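Local atomic coordinates of putative enoyl-CoA hydratase/isomerase (Mycobacterium abscessus, PDB entry 3RSI), a protein that probably acts as a hydro-lyase of lipid metabolism, of the crotonase-like enoyl-CoA hydratase/isomerase kind. Residues 172-175 and 176-179; 187-190 and 191-194; 201-204 and 205-209. All coordinates share one frame; numbering follows the deposited sequence.

Interaction 1 of 3, residues 172-175 and 176-179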
ATOM      1  N   PRO B 172      -0.763   2.751 -20.082  1.00 14.06           N
ATOM      2  CA  PRO B 172      -1.028   3.883 -19.203  1.00 13.85           C
ATOM      3  C   PRO B 172      -2.321   3.811 -18.401  1.00 13.73           C
ATOM      4  O   PRO B 172      -3.233   3.050 -18.734  1.00 13.37           O
ATOM      5  CB  PRO B 172      -1.105   5.057 -20.178  1.00 14.61           C
ATOM      6  CG  PRO B 172      -1.638   4.470 -21.413  1.00 15.35           C
ATOM      7  CD  PRO B 172      -1.010   3.093 -21.496  1.00 14.64           C
ATOM      8  N   LEU B 173      -2.384   4.595 -17.330  1.00 13.26           N
ATOM      9  CA  LEU B 173      -3.608   4.732 -16.561  1.00 12.92           C
ATOM     10  C   LEU B 173      -4.247   6.075 -16.907  1.00 12.77           C
ATOM     11  O   LEU B 173      -3.554   7.035 -17.244  1.00 11.65           O
ATOM     12  CB  LEU B 173      -3.335   4.686 -15.053  1.00 13.00           C
ATOM     13  CG  LEU B 173      -2.712   3.438 -14.417  1.00 14.32           C
ATOM     14  CD1 LEU B 173      -2.673   3.587 -12.883  1.00 14.88           C
ATOM     15  CD2 LEU B 173      -3.470   2.201 -14.857  1.00 14.46           C
ATOM     16  N   THR B 174      -5.570   6.134 -16.812  1.00 12.63           N
ATOM     17  CA  THR B 174      -6.276   7.413 -16.851  1.00 12.76           C
ATOM     18  C   THR B 174      -6.094   8.119 -15.516  1.00 12.99           C
ATOM     19  O   THR B 174      -5.614   7.518 -14.548  1.00 12.52           O
ATOM     20  CB  THR B 174      -7.788   7.219 -17.064  1.00 13.23           C
ATOM     21  OG1 THR B 174      -8.332   6.500 -15.940  1.00 11.90           O
ATOM     22  CG2 THR B 174      -8.053   6.447 -18.382  1.00 12.50           C
ATOM     23  N   ALA B 175      -6.505   9.382 -15.455  1.00 12.95           N
ATOM     24  CA  ALA B 175      -6.411  10.163 -14.232  1.00 13.74           C
ATOM     25  C   ALA B 175      -7.315   9.559 -13.162  1.00 14.08           C
ATOM     26  O   ALA B 175      -6.951   9.517 -11.997  1.00 13.57           O
ATOM     27  CB  ALA B 175      -6.791  11.613 -14.493  1.00 13.80           C
ATOM     28  N   PHE B 176      -8.491   9.090 -13.581  1.00 14.64           N
ATOM     29  CA  PHE B 176      -9.463   8.457 -12.686  1.00 15.76           C
ATOM     30  C   PHE B 176      -8.869   7.167 -12.072  1.00 14.51           C
ATOM     31  O   PHE B 176      -8.989   6.921 -10.873  1.00 12.72           O
ATOM     32  CB  PHE B 176     -10.723   8.170 -13.504  1.00 17.10           C
ATOM     33  CG  PHE B 176     -11.869   7.614 -12.731  1.00 23.22           C
ATOM     34  CD1 PHE B 176     -12.800   8.472 -12.138  1.00 27.69           C
ATOM     35  CD2 PHE B 176     -12.084   6.224 -12.665  1.00 27.24           C
ATOM     36  CE1 PHE B 176     -13.904   7.968 -11.456  1.00 29.50           C
ATOM     37  CE2 PHE B 176     -13.191   5.713 -11.988  1.00 29.74           C
ATOM     38  CZ  PHE B 176     -14.096   6.584 -11.375  1.00 30.78           C
ATOM     39  N   GLU B 177      -8.217   6.364 -12.909  1.00 13.74           N
ATOM     40  CA  GLU B 177      -7.528   5.170 -12.447  1.00 13.84           C
ATOM     41  C   GLU B 177      -6.361   5.474 -11.518  1.00 12.85           C
ATOM     42  O   GLU B 177      -6.160   4.777 -10.511  1.00 13.01           O
ATOM     43  CB  GLU B 177      -7.029   4.368 -13.638  1.00 13.65           C
ATOM     44  CG  GLU B 177      -8.110   3.590 -14.344  1.00 15.16           C
ATOM     45  CD  GLU B 177      -7.535   2.783 -15.478  1.00 16.89           C
ATOM     46  OE1 GLU B 177      -6.862   3.393 -16.346  1.00 15.45           O
ATOM     47  OE2 GLU B 177      -7.728   1.548 -15.476  1.00 18.49           O
ATOM     48  N   ALA B 178      -5.571   6.475 -11.886  1.00 12.32           N
ATOM     49  CA  ALA B 178      -4.432   6.932 -11.082  1.00 11.87           C
ATOM     50  C   ALA B 178      -4.938   7.355  -9.717  1.00 11.40           C
ATOM     51  O   ALA B 178      -4.305   7.072  -8.705  1.00 11.12           O
ATOM     52  CB  ALA B 178      -3.719   8.096 -11.730  1.00 10.89           C
ATOM     53  N   TYR B 179      -6.078   8.029  -9.691  1.00 11.38           N
ATOM     54  CA  TYR B 179      -6.672   8.418  -8.403  1.00 11.16           C
ATOM     55  C   TYR B 179      -7.255   7.209  -7.668  1.00 10.47           C
ATOM     56  O   TYR B 179      -7.084   7.093  -6.458  1.00  9.97           O
ATOM     57  CB  TYR B 179      -7.727   9.498  -8.581  1.00 11.11           C
ATOM     58  CG  TYR B 179      -8.395   9.941  -7.307  1.00 11.74           C
ATOM     59  CD1 TYR B 179      -7.738  10.788  -6.415  1.00 14.07           C
ATOM     60  CD2 TYR B 179      -9.697   9.542  -6.993  1.00 13.65           C
ATOM     61  CE1 TYR B 179      -8.368  11.241  -5.240  1.00 13.14           C
ATOM     62  CE2 TYR B 179     -10.329   9.967  -5.797  1.00 13.41           C
ATOM     63  CZ  TYR B 179      -9.659  10.820  -4.938  1.00 14.04           C
ATOM     64  OH  TYR B 179     -10.241  11.231  -3.760  1.00 12.57           O
TER
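Thr174 and Glu177 form a capping box, a reciprocal pair of bonds that starts the short helix 175-180 directly after the short strand 173-174. Thr174 stands at the N-cap. Its OG1 lies between its own backbone N and carbonyl carbon (chi1 63°), which turns the oxygen toward the first helical turn, where it accepts from Glu177 N at 3.0 Å. Glu177 returns the bond: Thr174 N donates to Glu177 OE1 at 3.1 Å, with a nearly straight N-H...O angle of 169°. The carboxylate uses the anti lone pair of OE1, the one facing away from OE2. To reach back, Glu177 sets CG anti to its carbonyl carbon (chi1 -76°) and runs extended beyond it, and its CG passes 3.3 Å from Thr174 OG1.

A short hydroxyl side chain suits the N-cap because it can satisfy an amide that has no carbonyl one turn earlier to bond to, while a glutamate three residues on is long enough to bridge to the N-cap amide. Its negative charge near the amino end of the helix would also be expected to interact favourably with the helix dipole. Regular helical bonding follows at once, Ala178 N donating to Thr174 O at 2.9 Å and Tyr179 N to Ala175 O. Leu173 brings an apolar flank to the box, its CD2 lying 3.9 Å from Glu177 OE1 as the two side chains cross at about a right angle.

Beyond the box, Tyr179 stacks on His180 of the second subunit. Leu173 packs on Lys162 and Met166 of helix 160-169 and its backbone bonds to Phe135 of strand 134-136, while the small Ala175 and the larger Tyr179 rest on Val187 of strand 186-188.

Interaction 2 of 3, residues 187-190 and 191-194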
ATOM      1  N   VAL B 187      -7.898  14.579  -8.416  1.00 12.51           N
ATOM      2  CA  VAL B 187      -8.178  14.764  -9.840  1.00 13.63           C
ATOM      3  C   VAL B 187      -9.042  16.008  -9.961  1.00 14.26           C
ATOM      4  O   VAL B 187     -10.083  16.115  -9.292  1.00 14.51           O
ATOM      5  CB  VAL B 187      -8.920  13.577 -10.499  1.00 13.88           C
ATOM      6  CG1 VAL B 187      -9.121  13.846 -12.021  1.00 15.52           C
ATOM      7  CG2 VAL B 187      -8.178  12.307 -10.296  1.00 13.67           C
ATOM      8  N   VAL B 188      -8.615  16.951 -10.795  1.00 14.30           N
ATOM      9  CA  VAL B 188      -9.266  18.262 -10.848  1.00 14.16           C
ATOM     10  C   VAL B 188      -9.666  18.607 -12.293  1.00 15.01           C
ATOM     11  O   VAL B 188      -9.151  17.993 -13.216  1.00 14.01           O
ATOM     12  CB  VAL B 188      -8.333  19.335 -10.282  1.00 14.40           C
ATOM     13  CG1 VAL B 188      -7.960  19.020  -8.802  1.00 14.85           C
ATOM     14  CG2 VAL B 188      -7.079  19.496 -11.161  1.00 13.61           C
ATOM     15  N   PRO B 189     -10.582  19.588 -12.487  1.00 15.80           N
ATOM     16  CA  PRO B 189     -11.002  19.946 -13.841  1.00 16.35           C
ATOM     17  C   PRO B 189      -9.850  20.413 -14.729  1.00 16.33           C
ATOM     18  O   PRO B 189      -8.887  21.028 -14.248  1.00 16.11           O
ATOM     19  CB  PRO B 189     -12.024  21.085 -13.627  1.00 17.05           C
ATOM     20  CG  PRO B 189     -12.563  20.875 -12.252  1.00 16.73           C
ATOM     21  CD  PRO B 189     -11.434  20.224 -11.459  1.00 16.72           C
ATOM     22  N   ALA B 190      -9.969  20.090 -16.013  1.00 16.53           N
ATOM     23  CA  ALA B 190      -8.998  20.467 -17.043  1.00 16.81           C
ATOM     24  C   ALA B 190      -8.421  21.845 -16.839  1.00 17.01           C
ATOM     25  O   ALA B 190      -9.157  22.814 -16.690  1.00 17.45           O
ATOM     26  CB  ALA B 190      -9.647  20.384 -18.445  1.00 17.54           C
ATOM     27  N   GLY B 191      -7.096  21.935 -16.816  1.00 17.11           N
ATOM     28  CA  GLY B 191      -6.430  23.233 -16.772  1.00 17.35           C
ATOM     29  C   GLY B 191      -6.239  23.820 -15.385  1.00 17.47           C
ATOM     30  O   GLY B 191      -5.666  24.901 -15.275  1.00 18.34           O
ATOM     31  N   THR B 192      -6.695  23.135 -14.328  1.00 16.54           N
ATOM     32  CA  THR B 192      -6.644  23.698 -12.963  1.00 16.36           C
ATOM     33  C   THR B 192      -5.607  23.056 -12.006  1.00 16.09           C
ATOM     34  O   THR B 192      -5.514  23.467 -10.835  1.00 16.16           O
ATOM     35  CB  THR B 192      -8.054  23.675 -12.279  1.00 16.14           C
ATOM     36  OG1 THR B 192      -8.426  22.330 -11.930  1.00 15.25           O
ATOM     37  CG2 THR B 192      -9.111  24.299 -13.218  1.00 17.06           C
ATOM     38  N   ALA B 193      -4.838  22.074 -12.488  1.00 15.72           N
ATOM     39  CA  ALA B 193      -3.859  21.363 -11.630  1.00 15.21           C
ATOM     40  C   ALA B 193      -2.886  22.299 -10.917  1.00 15.25           C
ATOM     41  O   ALA B 193      -2.635  22.127  -9.722  1.00 15.42           O
ATOM     42  CB  ALA B 193      -3.082  20.333 -12.426  1.00 14.67           C
ATOM     43  N   LEU B 194      -2.330  23.265 -11.646  1.00 15.51           N
ATOM     44  CA  LEU B 194      -1.396  24.229 -11.054  1.00 15.54           C
ATOM     45  C   LEU B 194      -2.092  25.143 -10.028  1.00 15.88           C
ATOM     46  O   LEU B 194      -1.505  25.462  -8.993  1.00 14.51           O
ATOM     47  CB  LEU B 194      -0.673  25.051 -12.118  1.00 15.73           C
ATOM     48  CG  LEU B 194       0.439  25.974 -11.614  1.00 17.51           C
ATOM     49  CD1 LEU B 194       1.486  25.168 -10.774  1.00 15.23           C
ATOM     50  CD2 LEU B 194       1.105  26.744 -12.778  1.00 17.95           C
TER
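Thr192 grips the carbonyl oxygen of Pro189 twice, through its backbone and through its side chain. Thr192 N donates to Pro189 O at 3.0 Å, closing a type II beta turn from Pro189 to Thr192, and the hydroxyl Thr192 OG1 donates to the same Pro189 O at 2.7 Å. The second bond lies in the carbonyl plane, on a lone pair, with a C=O...O angle of 135°. With chi1 at 72° the hydroxyl is tucked back over its own main chain, beside Val188, and Thr192 OG1 comes 3.2 Å from Val188 CG2. The same methyl extends to Ala193, where Val188 CG2 and Ala193 CB make an apolar contact at 4.3 Å.

The backbone explains the residues at the bend. Pro189 favours the extended conformation that leads into the turn, and Gly191 takes a positive phi of 86°, at which a side chain would press on the carbonyl oxygen of Ala190. Next outward, two acidic side chains hold the amides of the turn: Glu131 OE1 accepts from Ala190 N, and Asp130 OD2 from Gly191 N.

The turn thus joins strand 186-188 to helix 193-205. Val188 bonds through its backbone to Ser129 and Glu131, which places strand 186-188 beside strand 126-130, as an outermost strand of a parallel sheet within this chain.

Interaction 3 of 3, residues 201-204 and 205-209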
ATOM      1  N   ALA B 201       0.404  24.267  -1.695  1.00 14.60           N
ATOM      2  CA  ALA B 201       1.672  24.909  -1.344  1.00 14.64           C
ATOM      3  C   ALA B 201       1.478  26.009  -0.304  1.00 15.16           C
ATOM      4  O   ALA B 201       2.234  26.079   0.661  1.00 14.93           O
ATOM      5  CB  ALA B 201       2.356  25.484  -2.599  1.00 13.86           C
ATOM      6  N   ASP B 202       0.466  26.853  -0.504  1.00 15.49           N
ATOM      7  CA  ASP B 202       0.163  27.926   0.442  1.00 16.52           C
ATOM      8  C   ASP B 202      -0.096  27.370   1.844  1.00 15.22           C
ATOM      9  O   ASP B 202       0.339  27.967   2.834  1.00 15.17           O
ATOM     10  CB  ASP B 202      -1.054  28.742   0.001  1.00 17.12           C
ATOM     11  CG  ASP B 202      -0.765  29.650  -1.183  1.00 22.30           C
ATOM     12  OD1 ASP B 202       0.424  30.037  -1.393  1.00 27.72           O
ATOM     13  OD2 ASP B 202      -1.751  29.991  -1.891  1.00 26.86           O
ATOM     14  N   ARG B 203      -0.792  26.236   1.921  1.00 13.86           N
ATOM     15  CA  ARG B 203      -1.070  25.610   3.195  1.00 13.89           C
ATOM     16  C   ARG B 203       0.250  25.136   3.807  1.00 13.93           C
ATOM     17  O   ARG B 203       0.487  25.333   4.991  1.00 13.75           O
ATOM     18  CB  ARG B 203      -2.074  24.450   3.027  1.00 14.18           C
ATOM     19  CG  ARG B 203      -2.360  23.665   4.299  1.00 14.07           C
ATOM     20  CD  ARG B 203      -3.051  24.505   5.360  1.00 15.78           C
ATOM     21  NE  ARG B 203      -2.127  25.099   6.329  1.00 14.89           N
ATOM     22  CZ  ARG B 203      -2.520  25.725   7.438  1.00 15.50           C
ATOM     23  NH1 ARG B 203      -1.618  26.198   8.295  1.00 17.61           N
ATOM     24  NH2 ARG B 203      -3.813  25.870   7.705  1.00 14.89           N
ATOM     25  N   ILE B 204       1.121  24.553   2.987  1.00 14.08           N
ATOM     26  CA  ILE B 204       2.396  24.008   3.470  1.00 14.36           C
ATOM     27  C   ILE B 204       3.326  25.104   3.977  1.00 14.97           C
ATOM     28  O   ILE B 204       3.948  24.949   5.039  1.00 15.03           O
ATOM     29  CB  ILE B 204       3.111  23.197   2.386  1.00 14.59           C
ATOM     30  CG1 ILE B 204       2.355  21.898   2.145  1.00 15.18           C
ATOM     31  CG2 ILE B 204       4.560  22.872   2.814  1.00 13.43           C
ATOM     32  CD1 ILE B 204       2.897  21.088   0.987  1.00 16.90           C
ATOM     33  N   VAL B 205       3.397  26.226   3.260  1.00 15.29           N
ATOM     34  CA  VAL B 205       4.304  27.316   3.686  1.00 15.66           C
ATOM     35  C   VAL B 205       3.872  28.019   4.985  1.00 15.41           C
ATOM     36  O   VAL B 205       4.676  28.719   5.592  1.00 15.30           O
ATOM     37  CB  VAL B 205       4.592  28.335   2.561  1.00 16.92           C
ATOM     38  CG1 VAL B 205       5.103  27.578   1.299  1.00 15.19           C
ATOM     39  CG2 VAL B 205       3.390  29.193   2.280  1.00 16.45           C
ATOM     40  N   ARG B 206       2.630  27.810   5.419  1.00 14.49           N
ATOM     41  CA  ARG B 206       2.167  28.292   6.721  1.00 15.34           C
ATOM     42  C   ARG B 206       2.529  27.362   7.885  1.00 14.72           C
ATOM     43  O   ARG B 206       2.398  27.748   9.062  1.00 14.43           O
ATOM     44  CB  ARG B 206       0.645  28.481   6.700  1.00 15.75           C
ATOM     45  CG  ARG B 206       0.205  29.633   5.809  1.00 18.57           C
ATOM     46  CD  ARG B 206      -1.311  29.654   5.676  1.00 21.78           C
ATOM     47  NE  ARG B 206      -1.962  29.934   6.959  1.00 24.20           N
ATOM     48  CZ  ARG B 206      -3.240  29.677   7.231  1.00 28.06           C
ATOM     49  NH1 ARG B 206      -4.034  29.121   6.317  1.00 30.90           N
ATOM     50  NH2 ARG B 206      -3.738  29.972   8.421  1.00 29.26           N
ATOM     51  N   ASN B 207       2.951  26.139   7.561  1.00 13.95           N
ATOM     52  CA  ASN B 207       3.331  25.149   8.574  1.00 13.88           C
ATOM     53  C   ASN B 207       4.772  25.345   9.037  1.00 13.82           C
ATOM     54  O   ASN B 207       5.567  26.003   8.356  1.00 14.39           O
ATOM     55  CB  ASN B 207       3.108  23.737   8.027  1.00 13.28           C
ATOM     56  CG  ASN B 207       1.656  23.496   7.630  1.00 13.99           C
ATOM     57  OD1 ASN B 207       0.740  24.227   8.063  1.00 11.85           O
ATOM     58  ND2 ASN B 207       1.434  22.472   6.810  1.00 11.58           N
ATOM     59  N   GLY B 208       5.102  24.808  10.202  1.00 13.61           N
ATOM     60  CA  GLY B 208       6.454  24.958  10.758  1.00 13.77           C
ATOM     61  C   GLY B 208       7.462  24.327   9.812  1.00 13.73           C
ATOM     62  O   GLY B 208       7.314  23.160   9.476  1.00 13.16           O
ATOM     63  N   PRO B 209       8.477  25.093   9.358  1.00 13.98           N
ATOM     64  CA  PRO B 209       9.402  24.543   8.359  1.00 13.90           C
ATOM     65  C   PRO B 209      10.304  23.419   8.860  1.00 13.40           C
ATOM     66  O   PRO B 209      10.608  22.503   8.092  1.00 13.81           O
ATOM     67  CB  PRO B 209      10.240  25.753   7.928  1.00 14.10           C
ATOM     68  CG  PRO B 209       9.549  26.914   8.376  1.00 13.99           C
ATOM     69  CD  PRO B 209       8.693  26.538   9.549  1.00 14.94           C
TER
HETATM   70  O   HOH W   1       6.551  25.263   5.937  1.00  7.93           O
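Arg203 starts with CG anti to its backbone N (chi1 176°) and then bends at chi2 and chi3, which folds its guanidinium back to meet Arg206 and Asn207 at the carboxyl end of helix 193-205. The result is a stacked arginine pair. The two guanidinium planes lie 17° apart with centres 4.0 Å from each other, offset so that Arg203 NH2 sits 3.5 Å from Arg206 NH1. Planar groups with delocalised charge can lie flat on one another in this way, although the like charges probably cost some energy. Arg206 has a weak, long ion pair with Glu259, and Arg203 packs on Glu171 of the second subunit; the nearby acids may offset part of that cost.

Arg203 NH1 also makes a weak hydrogen bond to Asn207 OD1 at 3.1 Å. The amide of Asn207 suits its buried place because it can accept and donate at once: its ND2 bonds to the carbonyl oxygens of Leu168 and Thr169 of the second subunit.

Along the backbone, Val205 N donates to Ala201 O at 2.9 Å; the bonds of Arg206 N to Asp202 O and Arg203 O are weak. Asn207 N then bonds to Ile204 O, three residues back. Apolar Ala201 and Ile204 face Ile106 of strand 105-109. Near Gly208, the N-cap of helix 209-222, a water bridges the turn, donating to Ile204 O at 2.8 Å and to Asn207 O at 2.7 Å.

Overall arrangement
The three contacts follow in series along the chain, each at a helix end: interaction 1 opens helix 175-180, interaction 2 leads from strand 186-188 into helix 193-205, and interaction 3 terminates that same helix. Interactions 1 and 2 touch, with Tyr179 CB 3.3 Å from Val187 CG2, and their centres are 14 Å apart. Interaction 3 lies farther along, its centre about 21 Å from that of interaction 2 and 28 Å from that of interaction 1. All three reach the second subunit, interaction 1 through Tyr179, interaction 2 through Leu194 on Ile58, and interaction 3 most extensively. They are structural contacts at helix ends and near the subunit interface.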